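Local coordinates for protein beta-n-acetylhexosaminidase (Streptococcus pneumoniae, PDB 4AZI) that removes terminal beta-linked N-acetylhexosamine residues from glycans by hydrolysis, acting as an exo-beta-D-N-acetylglucosaminidase of glycoside hydrolase family 20, at residues 118-123 against 180-185; 174-179 against 221-226; 226-231 against 257-262. The protein carries 2 engineered substitutions. All blocks are in the same frame, centred on the assembly; numbering follows the deposited sequence.

Contact 1: residues 118-123 against 180-185; sequences PGHMDA and GTDEYA. With OAN (O-(2-acetamido-2-deoxy D-glucopyranosylidene) amino-N-phenylcarbamate), chain C; EDO (1,2-ethanediol), chain F.
With its CG opposite the carbonyl carbon (chi1 -67°), H120 swings its ring across to E183, whose chain takes a similar first turn and runs extended beyond CG (chi2 178°) to bring its carboxylate to the imidazole edge. There H120 NE2 donates to E183 OE1 over 2.7 Å, the oxygen lying in the ring plane and using its anti lone pair, although the N-H...O angle is only 140°. Ring and carboxylate are nearly coplanar. D49 holds H120 ND1, fixing the ring's rotation. D182 OD2 comes within 3.1 Å of H120 NE2, but the angle is too poor for a bond; D182 OD1 is instead held by N116, while OD2 accepts from the acetamido nitrogen NAI of the inhibitor at 3.0 Å. E183 OE2 accepts a hydrogen bond from the carbamate nitrogen NAO at 2.9 Å, and a 1,2-ethanediol hydrogen-bonds to both carboxylate oxygens of E183. P118, which follows a cis peptide bond, sets CG 3.7 Å from CD1 at the edge of the Y184 ring. An adjacent Asp-Glu pair at the 2-acetamido group and aglycone side is the signature of the family 20 active site, consistent with substrate-assisted catalysis.

Contact 2: residues 174-179 against 221-226; sequences TKIFNF and GLQPMA
I176 lays its CG2 branch against M225 CB, 3.8 Å away, while its CG1 runs beside the CB of Q223, so that one branched side chain spans two residues of the neighbouring strand. Further along the same face, the thioether of M225 bends at its last torsion (chi3 73°), tucking methyl CE against CB and ND2 of N178, each 3.7 Å off. The amide of N178 is held elsewhere, OD1 by G180 N and ND2 by H43. On the other face, L222 CD1 approaches F177 CB, and M167 of helix 153-170 packs against both residues. The F179 ring fills the hollow at the end of the pair: A226 CB sits over one face toward the rim, a CH-pi contact 4.1 Å from the centroid, and P224 CB meets its edge at CE2, 3.8 Å away. Four backbone hydrogen bonds lace the strands together, from Q223 N to K175 O at one end to F179 N to M225 O at the other. The strand directions differ by 33°, a twist in keeping with the curvature of a closed sheet. Such in-register parallel pairing, with a helical connection that ends in helix 203-219 joining the strands, belongs to the (beta/alpha)8 TIM barrel.

Contact 3: residues 226-231 against 257-262; sequences AFNDGF and YNLASP. With OAN (O-(2-acetamido-2-deoxy D-glucopyranosylidene) amino-N-phenylcarbamate), chain C.
Y257 sends its ring out with CG anti to the backbone N (chi1 -165°), which carries the phenol across to D229, OH donating to D229 OD2 over 2.7 Å. The acceptor lies near the ring plane at its edge and offers its anti lone pair, while the carboxylate stands steeply to the ring, the planes 76° apart. Over one face of the same ring, toward its rim, lies phenyl carbon CAU of the inhibitor, 3.8 Å from Y257 CD2. F227 adds another face: acetamido methyl CAH rests over its ring centre. In the next layer, L259 directs CD1 toward N228 ND2 and CD2 toward D229 O at 3.8 Å. A260 CB approaches F231 O. One water accepts from A260 N and lies within bonding distance of D229 O and F231 O, its protons probably shared among them; another accepts from N228 ND2 and probably donates to A260 O. Further out, W250 is hydrogen-bonded to D229 OD1, W194 is hydrogen-bonded to Y257 OH, and the N228 amide is held by W250 N and S251 O. With the phenol proton directed to D229, the carboxylate's charge is probably stabilised, and Y257 is kept turned to present an aromatic face to the inhibitor's phenyl end.

From the N terminus, the chain leaves barrel strand 110-117 into 118-123, passes 174-179 and reaches 180-185, where contact 1 closes a loop of 56 intervening residues. Contact 2 opens before that closure and closes after it, at 221-226, so the two cross. Contact 3 follows both in series, closing a shorter excursion at 257-262, and shares A226 with contact 2. Contact 2 thus joins two adjacent barrel strands, while contact 1 joins the loops after strands 110-117 and 176-180, and contact 3 those after 223-227 and 246-249. G180 O and F227 N, 2.9 Å apart, are probably hydrogen-bonded, linking contacts 1 and 3, which both touch the inhibitor.

Contact 1: residues 118-123 against 180-185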
loop_
_atom_site.group_PDB
_atom_site.type_symbol
_atom_site.label_atom_id
_atom_site.label_comp_id
_atom_site.label_asym_id
_atom_site.label_seq_id
_atom_site.Cartn_x
_atom_site.Cartn_y
_atom_site.Cartn_z
ATOM N N PRO A 118 -11.961 5.144 7.576
ATOM C CA PRO A 118 -13.144 5.977 7.318
ATOM C C PRO A 118 -12.807 7.347 6.712
ATOM O O PRO A 118 -13.719 8.136 6.444
ATOM C CB PRO A 118 -13.782 6.127 8.703
ATOM C CG PRO A 118 -12.650 5.993 9.659
ATOM C CD PRO A 118 -11.613 5.111 9.012
ATOM N N GLY A 119 -11.519 7.629 6.504
ATOM C CA GLY A 119 -11.101 8.817 5.763
ATOM C C GLY A 119 -10.791 8.429 4.336
ATOM O O GLY A 119 -10.905 7.262 3.974
ATOM N N HIS A 120 -10.412 9.406 3.515
ATOM C CA HIS A 120 -10.005 9.153 2.129
ATOM C C HIS A 120 -10.973 8.269 1.365
ATOM O O HIS A 120 -10.570 7.360 0.632
ATOM C CB HIS A 120 -8.593 8.580 2.100
ATOM C CG HIS A 120 -7.537 9.556 2.541
ATOM N ND1 HIS A 120 -7.145 10.597 1.772
ATOM C CD2 HIS A 120 -6.781 9.621 3.706
ATOM C CE1 HIS A 120 -6.190 11.290 2.421
ATOM N NE2 HIS A 120 -5.968 10.688 3.603
ATOM N N MET A 121 -12.263 8.547 1.527
ATOM C CA MET A 121 -13.314 7.726 0.934
ATOM C C MET A 121 -14.402 8.577 0.279
ATOM O O MET A 121 -15.596 8.267 0.382
ATOM C CB MET A 121 -13.909 6.771 1.979
ATOM C CG MET A 121 -14.463 7.468 3.209
ATOM S SD MET A 121 -15.270 6.367 4.373
ATOM C CE MET A 121 -16.732 5.873 3.468
ATOM N N ASP A 122 -13.975 9.623 -0.432
ATOM C CA ASP A 122 -14.879 10.509 -1.175
ATOM C C ASP A 122 -15.851 9.700 -2.040
ATOM O O ASP A 122 -17.052 9.969 -2.075
ATOM C CB ASP A 122 -14.089 11.447 -2.104
ATOM C CG ASP A 122 -12.986 12.233 -1.388
ATOM O OD1 ASP A 122 -12.181 11.633 -0.641
ATOM O OD2 ASP A 122 -12.898 13.461 -1.619
ATOM N N ALA A 123 -15.312 8.723 -2.761
ATOM C CA ALA A 123 -16.093 7.977 -3.742
ATOM C C ALA A 123 -17.190 7.156 -3.085
ATOM O O ALA A 123 -18.320 7.137 -3.574
ATOM C CB ALA A 123 -15.191 7.098 -4.593
ATOM N N GLY A 180 -6.026 1.245 5.961
ATOM C CA GLY A 180 -5.724 2.676 5.930
ATOM C C GLY A 180 -5.913 3.380 7.255
ATOM O O GLY A 180 -5.131 3.177 8.176
ATOM N N THR A 181 -6.960 4.212 7.316
ATOM C CA THR A 181 -7.410 4.970 8.504
ATOM C C THR A 181 -6.649 6.273 8.772
ATOM O O THR A 181 -6.865 6.915 9.804
ATOM C CB THR A 181 -7.559 4.120 9.806
ATOM O OG1 THR A 181 -6.269 3.821 10.353
ATOM C CG2 THR A 181 -8.310 2.829 9.540
ATOM N N ASP A 182 -5.789 6.683 7.837
ATOM C CA ASP A 182 -5.023 7.916 8.024
ATOM C C ASP A 182 -5.914 9.149 7.984
ATOM O O ASP A 182 -7.026 9.098 7.479
ATOM C CB ASP A 182 -3.893 8.068 6.986
ATOM C CG ASP A 182 -4.372 7.917 5.550
ATOM O OD1 ASP A 182 -5.194 7.008 5.274
ATOM O OD2 ASP A 182 -3.895 8.689 4.688
ATOM N N GLU A 183 -5.404 10.241 8.547
ATOM C CA GLU A 183 -5.953 11.586 8.385
ATOM C C GLU A 183 -7.487 11.688 8.414
ATOM O O GLU A 183 -8.097 12.163 7.450
ATOM C CB GLU A 183 -5.426 12.196 7.089
ATOM C CG GLU A 183 -3.909 12.237 6.930
ATOM C CD GLU A 183 -3.524 12.811 5.583
ATOM O OE1 GLU A 183 -4.038 12.306 4.565
ATOM O OE2 GLU A 183 -2.745 13.783 5.527
ATOM N N TYR A 184 -8.096 11.262 9.518
ATOM C CA TYR A 184 -9.549 11.281 9.662
ATOM C C TYR A 184 -10.071 12.715 9.525
ATOM O O TYR A 184 -9.655 13.595 10.293
ATOM C CB TYR A 184 -9.968 10.704 11.031
ATOM C CG TYR A 184 -11.470 10.628 11.213
ATOM C CD1 TYR A 184 -12.184 9.498 10.806
ATOM C CD2 TYR A 184 -12.179 11.698 11.772
ATOM C CE1 TYR A 184 -13.565 9.432 10.954
ATOM C CE2 TYR A 184 -13.558 11.644 11.921
ATOM C CZ TYR A 184 -14.247 10.511 11.518
ATOM O OH TYR A 184 -15.616 10.458 11.658
ATOM N N ALA A 185 -10.963 12.940 8.549
ATOM C CA ALA A 185 -11.657 14.227 8.371
ATOM C C ALA A 185 -10.732 15.436 8.261
ATOM O O ALA A 185 -11.102 16.546 8.667
ATOM C CB ALA A 185 -12.686 14.452 9.486
HETATM C CAH OAN C . -0.678 8.154 5.083
HETATM C CAG OAN C . -0.391 9.341 4.151
HETATM O OAN OAN C . 0.733 9.514 3.704
HETATM N NAI OAN C . -1.433 10.135 3.898
HETATM C CAB OAN C . -1.394 11.325 3.021
HETATM C CAC OAN C . -1.568 10.894 1.563
HETATM O OAJ OAN C . -2.963 10.721 1.283
HETATM C CAD OAN C . -0.976 11.922 0.610
HETATM O OAK OAN C . -1.203 11.458 -0.713
HETATM C CAE OAN C . 0.535 12.038 0.864
HETATM C CAF OAN C . 1.252 13.081 0.001
HETATM O OAM OAN C . 0.790 14.397 0.322
HETATM O OAL OAN C . 0.853 12.318 2.254
HETATM C CAA OAN C . -0.106 12.153 3.215
HETATM N NAY OAN C . 0.114 12.735 4.374
HETATM O OAQ OAN C . 1.269 13.454 4.474
HETATM C CAP OAN C . 1.195 14.526 5.317
HETATM O OAR OAN C . 2.203 15.201 5.535
HETATM N NAO OAN C . -0.004 14.784 5.863
HETATM C CAS OAN C . -0.265 15.762 6.743
HETATM C CAT OAN C . -0.923 15.420 7.925
HETATM C CAU OAN C . -1.225 16.395 8.875
HETATM C CAV OAN C . -0.867 17.722 8.648
HETATM C CAW OAN C . -0.208 18.077 7.463
HETATM C CAX OAN C . 0.091 17.100 6.509
HETATM C C1 EDO F . -3.024 15.695 2.655
HETATM O O1 EDO F . -2.001 14.797 3.102
HETATM C C2 EDO F . -4.034 14.938 1.793
HETATM O O2 EDO F . -4.824 14.081 2.619
HETATM O O HOH W 1 -8.597 7.136 6.476
HETATM O O HOH W 2 -9.446 11.982 4.909
#

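Contact 2: residues 174-179 against 221-226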
loop_
_atom_site.group_PDB
_atom_site.type_symbol
_atom_site.label_atom_id
_atom_site.label_comp_id
_atom_site.label_asym_id
_atom_site.label_seq_id
_atom_site.Cartn_x
_atom_site.Cartn_y
_atom_site.Cartn_z
ATOM N N THR A 174 -3.428 -12.521 -1.678
ATOM C CA THR A 174 -2.410 -11.647 -1.104
ATOM C C THR A 174 -2.232 -12.033 0.369
ATOM O O THR A 174 -3.111 -12.670 0.958
ATOM C CB THR A 174 -2.800 -10.152 -1.255
ATOM O OG1 THR A 174 -4.004 -9.879 -0.530
ATOM C CG2 THR A 174 -3.026 -9.782 -2.730
ATOM N N LYS A 175 -1.094 -11.686 0.962
ATOM C CA LYS A 175 -0.898 -11.930 2.395
ATOM C C LYS A 175 -1.458 -10.779 3.208
ATOM O O LYS A 175 -2.002 -10.990 4.296
ATOM C CB LYS A 175 0.583 -12.096 2.755
ATOM C CG LYS A 175 1.343 -13.197 2.029
ATOM C CD LYS A 175 2.775 -13.251 2.569
ATOM C CE LYS A 175 3.521 -14.482 2.082
ATOM N NZ LYS A 175 3.817 -14.444 0.624
ATOM N N ILE A 176 -1.292 -9.558 2.698
ATOM C CA ILE A 176 -1.599 -8.355 3.488
ATOM C C ILE A 176 -2.787 -7.583 2.920
ATOM O O ILE A 176 -3.004 -7.578 1.722
ATOM C CB ILE A 176 -0.366 -7.429 3.637
ATOM C CG1 ILE A 176 0.770 -8.161 4.363
ATOM C CG2 ILE A 176 -0.722 -6.163 4.424
ATOM C CD1 ILE A 176 2.164 -7.600 4.133
ATOM N N PHE A 177 -3.570 -6.966 3.799
ATOM C CA PHE A 177 -4.622 -6.031 3.382
ATOM C C PHE A 177 -4.522 -4.743 4.192
ATOM O O PHE A 177 -4.620 -4.765 5.422
ATOM C CB PHE A 177 -6.023 -6.652 3.536
ATOM C CG PHE A 177 -7.131 -5.836 2.907
ATOM C CD1 PHE A 177 -7.783 -4.839 3.632
ATOM C CD2 PHE A 177 -7.524 -6.067 1.579
ATOM C CE1 PHE A 177 -8.803 -4.086 3.052
ATOM C CE2 PHE A 177 -8.548 -5.325 1.004
ATOM C CZ PHE A 177 -9.189 -4.333 1.743
ATOM N N ASN A 178 -4.326 -3.621 3.503
ATOM C CA ASN A 178 -4.237 -2.317 4.162
ATOM C C ASN A 178 -5.589 -1.595 4.194
ATOM O O ASN A 178 -6.087 -1.173 3.146
ATOM C CB ASN A 178 -3.189 -1.430 3.472
ATOM C CG ASN A 178 -2.902 -0.141 4.240
ATOM O OD1 ASN A 178 -3.384 0.063 5.358
ATOM N ND2 ASN A 178 -2.102 0.742 3.635
ATOM N N PHE A 179 -6.157 -1.454 5.395
ATOM C CA PHE A 179 -7.424 -0.723 5.599
ATOM C C PHE A 179 -7.273 0.781 5.900
ATOM O O PHE A 179 -8.268 1.502 6.060
ATOM C CB PHE A 179 -8.392 -1.443 6.584
ATOM C CG PHE A 179 -7.885 -1.604 7.997
ATOM C CD1 PHE A 179 -8.087 -0.606 8.948
ATOM C CD2 PHE A 179 -7.301 -2.801 8.414
ATOM C CE1 PHE A 179 -7.662 -0.769 10.259
ATOM C CE2 PHE A 179 -6.877 -2.967 9.733
ATOM C CZ PHE A 179 -7.058 -1.954 10.654
ATOM N N GLY A 221 -8.006 -14.583 6.766
ATOM C CA GLY A 221 -6.635 -15.078 6.553
ATOM C C GLY A 221 -5.725 -14.021 5.953
ATOM O O GLY A 221 -4.712 -14.335 5.334
ATOM N N LEU A 222 -6.095 -12.761 6.141
ATOM C CA LEU A 222 -5.295 -11.643 5.659
ATOM C C LEU A 222 -4.626 -10.961 6.869
ATOM O O LEU A 222 -5.260 -10.784 7.916
ATOM C CB LEU A 222 -6.176 -10.666 4.883
ATOM C CG LEU A 222 -6.688 -11.059 3.484
ATOM C CD1 LEU A 222 -7.995 -10.347 3.160
ATOM C CD2 LEU A 222 -5.660 -10.765 2.404
ATOM N N GLN A 223 -3.341 -10.637 6.749
ATOM C CA GLN A 223 -2.642 -9.849 7.778
ATOM C C GLN A 223 -3.107 -8.395 7.704
ATOM O O GLN A 223 -2.933 -7.756 6.654
ATOM C CB GLN A 223 -1.118 -9.923 7.573
ATOM C CG GLN A 223 -0.305 -8.932 8.406
ATOM C CD GLN A 223 -0.455 -9.159 9.905
ATOM O OE1 GLN A 223 -0.896 -8.267 10.654
ATOM N NE2 GLN A 223 -0.086 -10.346 10.353
ATOM N N PRO A 224 -3.681 -7.853 8.802
ATOM C CA PRO A 224 -4.143 -6.467 8.673
ATOM C C PRO A 224 -2.996 -5.455 8.696
ATOM O O PRO A 224 -1.961 -5.696 9.306
ATOM C CB PRO A 224 -5.092 -6.280 9.869
ATOM C CG PRO A 224 -4.704 -7.326 10.851
ATOM C CD PRO A 224 -4.070 -8.457 10.094
ATOM N N MET A 225 -3.167 -4.363 7.964
ATOM C CA MET A 225 -2.234 -3.258 8.011
ATOM C C MET A 225 -3.046 -1.979 8.046
ATOM O O MET A 225 -4.125 -1.910 7.456
ATOM C CB MET A 225 -1.297 -3.274 6.794
ATOM C CG MET A 225 -0.183 -2.233 6.888
ATOM S SD MET A 225 1.177 -2.424 5.720
ATOM C CE MET A 225 0.432 -1.912 4.182
ATOM N N ALA A 226 -2.534 -0.977 8.760
ATOM C CA ALA A 226 -3.140 0.354 8.787
ATOM C C ALA A 226 -2.042 1.403 8.915
ATOM O O ALA A 226 -0.935 1.087 9.344
ATOM C CB ALA A 226 -4.113 0.467 9.954
HETATM O O HOH W 3 -4.932 -14.365 2.159
#

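Contact 3: residues 226-231 against 257-262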
loop_
_atom_site.group_PDB
_atom_site.type_symbol
_atom_site.label_atom_id
_atom_site.label_comp_id
_atom_site.label_asym_id
_atom_site.label_seq_id
_atom_site.Cartn_x
_atom_site.Cartn_y
_atom_site.Cartn_z
ATOM N N ALA A 226 -2.534 -0.977 8.760
ATOM C CA ALA A 226 -3.140 0.354 8.787
ATOM C C ALA A 226 -2.042 1.403 8.915
ATOM O O ALA A 226 -0.935 1.087 9.344
ATOM C CB ALA A 226 -4.113 0.467 9.954
ATOM N N PHE A 227 -2.345 2.646 8.553
ATOM C CA PHE A 227 -1.415 3.745 8.806
ATOM C C PHE A 227 -1.409 4.068 10.294
ATOM O O PHE A 227 -2.350 3.745 11.009
ATOM C CB PHE A 227 -1.749 4.977 7.970
ATOM C CG PHE A 227 -1.595 4.760 6.502
ATOM C CD1 PHE A 227 -0.351 4.457 5.958
ATOM C CD2 PHE A 227 -2.694 4.834 5.663
ATOM C CE1 PHE A 227 -0.208 4.235 4.601
ATOM C CE2 PHE A 227 -2.560 4.620 4.306
ATOM C CZ PHE A 227 -1.319 4.311 3.775
ATOM N N ASN A 228 -0.338 4.690 10.761
ATOM C CA ASN A 228 -0.141 4.846 12.201
ATOM C C ASN A 228 -1.022 5.890 12.883
ATOM O O ASN A 228 -1.239 5.800 14.086
ATOM C CB ASN A 228 1.334 5.127 12.508
ATOM C CG ASN A 228 1.825 6.403 11.868
ATOM O OD1 ASN A 228 2.122 6.438 10.676
ATOM N ND2 ASN A 228 1.918 7.462 12.663
ATOM N N ASP A 229 -1.532 6.855 12.112
ATOM C CA ASP A 229 -2.207 8.062 12.654
ATOM C C ASP A 229 -3.164 7.815 13.824
ATOM O O ASP A 229 -3.050 8.445 14.875
ATOM C CB ASP A 229 -3.008 8.797 11.566
ATOM C CG ASP A 229 -2.201 9.076 10.316
ATOM O OD1 ASP A 229 -1.479 8.179 9.839
ATOM O OD2 ASP A 229 -2.323 10.196 9.789
ATOM N N GLY A 230 -4.113 6.903 13.630
ATOM C CA GLY A 230 -5.223 6.770 14.555
ATOM C C GLY A 230 -4.921 5.934 15.773
ATOM O O GLY A 230 -5.759 5.819 16.655
ATOM N N PHE A 231 -3.732 5.338 15.826
ATOM C CA PHE A 231 -3.407 4.370 16.874
ATOM C C PHE A 231 -2.736 5.007 18.088
ATOM O O PHE A 231 -1.660 5.603 17.977
ATOM C CB PHE A 231 -2.544 3.230 16.309
ATOM C CG PHE A 231 -3.300 2.278 15.415
ATOM C CD1 PHE A 231 -3.629 2.636 14.108
ATOM C CD2 PHE A 231 -3.686 1.025 15.883
ATOM C CE1 PHE A 231 -4.332 1.760 13.288
ATOM C CE2 PHE A 231 -4.380 0.142 15.067
ATOM C CZ PHE A 231 -4.706 0.508 13.764
ATOM N N TYR A 257 -0.721 17.802 15.423
ATOM C CA TYR A 257 -1.198 16.528 14.905
ATOM C C TYR A 257 -0.352 15.531 15.681
ATOM O O TYR A 257 0.670 15.052 15.192
ATOM C CB TYR A 257 -0.977 16.442 13.390
ATOM C CG TYR A 257 -1.739 15.339 12.669
ATOM C CD1 TYR A 257 -3.131 15.363 12.574
ATOM C CD2 TYR A 257 -1.059 14.290 12.043
ATOM C CE1 TYR A 257 -3.819 14.367 11.894
ATOM C CE2 TYR A 257 -1.743 13.291 11.364
ATOM C CZ TYR A 257 -3.119 13.333 11.297
ATOM O OH TYR A 257 -3.794 12.342 10.628
ATOM N N ASN A 258 -0.772 15.284 16.924
ATOM C CA ASN A 258 0.062 14.662 17.963
ATOM C C ASN A 258 0.082 13.131 17.971
ATOM O O ASN A 258 -0.338 12.495 18.942
ATOM C CB ASN A 258 -0.353 15.164 19.351
ATOM C CG ASN A 258 -0.141 16.655 19.527
ATOM O OD1 ASN A 258 -0.861 17.301 20.281
ATOM N ND2 ASN A 258 0.856 17.206 18.843
ATOM N N LEU A 259 0.617 12.550 16.905
ATOM C CA LEU A 259 0.582 11.097 16.741
ATOM C C LEU A 259 1.423 10.366 17.782
ATOM O O LEU A 259 2.323 10.953 18.391
ATOM C CB LEU A 259 1.002 10.714 15.316
ATOM C CG LEU A 259 0.394 11.611 14.236
ATOM C CD1 LEU A 259 0.825 11.179 12.833
ATOM C CD2 LEU A 259 -1.129 11.641 14.384
ATOM N N ALA A 260 1.098 9.098 18.014
ATOM C CA ALA A 260 1.925 8.238 18.846
ATOM C C ALA A 260 3.324 8.142 18.250
ATOM O O ALA A 260 3.498 8.191 17.030
ATOM C CB ALA A 260 1.307 6.851 18.984
ATOM N N SER A 261 4.323 8.046 19.115
ATOM C CA SER A 261 5.684 7.856 18.654
ATOM C C SER A 261 5.863 6.394 18.262
ATOM O O SER A 261 5.111 5.530 18.740
ATOM C CB SER A 261 6.674 8.232 19.752
ATOM O OG SER A 261 6.571 7.338 20.841
ATOM N N PRO A 262 6.852 6.110 17.396
ATOM C CA PRO A 262 7.181 4.717 17.097
ATOM C C PRO A 262 7.641 3.989 18.356
ATOM O O PRO A 262 7.318 2.809 18.525
ATOM C CB PRO A 262 8.329 4.817 16.080
ATOM C CG PRO A 262 8.322 6.215 15.599
ATOM C CD PRO A 262 7.734 7.052 16.685
HETATM C CAH OAN C . -0.678 8.154 5.083
HETATM C CAG OAN C . -0.391 9.341 4.151
HETATM O OAN OAN C . 0.733 9.514 3.704
HETATM N NAI OAN C . -1.433 10.135 3.898
HETATM C CAB OAN C . -1.394 11.325 3.021
HETATM C CAC OAN C . -1.568 10.894 1.563
HETATM O OAJ OAN C . -2.963 10.721 1.283
HETATM C CAD OAN C . -0.976 11.922 0.610
HETATM O OAK OAN C . -1.203 11.458 -0.713
HETATM C CAE OAN C . 0.535 12.038 0.864
HETATM C CAF OAN C . 1.252 13.081 0.001
HETATM O OAM OAN C . 0.790 14.397 0.322
HETATM O OAL OAN C . 0.853 12.318 2.254
HETATM C CAA OAN C . -0.106 12.153 3.215
HETATM N NAY OAN C . 0.114 12.735 4.374
HETATM O OAQ OAN C . 1.269 13.454 4.474
HETATM C CAP OAN C . 1.195 14.526 5.317
HETATM O OAR OAN C . 2.203 15.201 5.535
HETATM N NAO OAN C . -0.004 14.784 5.863
HETATM C CAS OAN C . -0.265 15.762 6.743
HETATM C CAT OAN C . -0.923 15.420 7.925
HETATM C CAU OAN C . -1.225 16.395 8.875
HETATM C CAV OAN C . -0.867 17.722 8.648
HETATM C CAW OAN C . -0.208 18.077 7.463
HETATM C CAX OAN C . 0.091 17.100 6.509
HETATM O O HOH W 4 1.438 7.050 15.343
HETATM O O HOH W 5 -1.125 8.133 16.575
#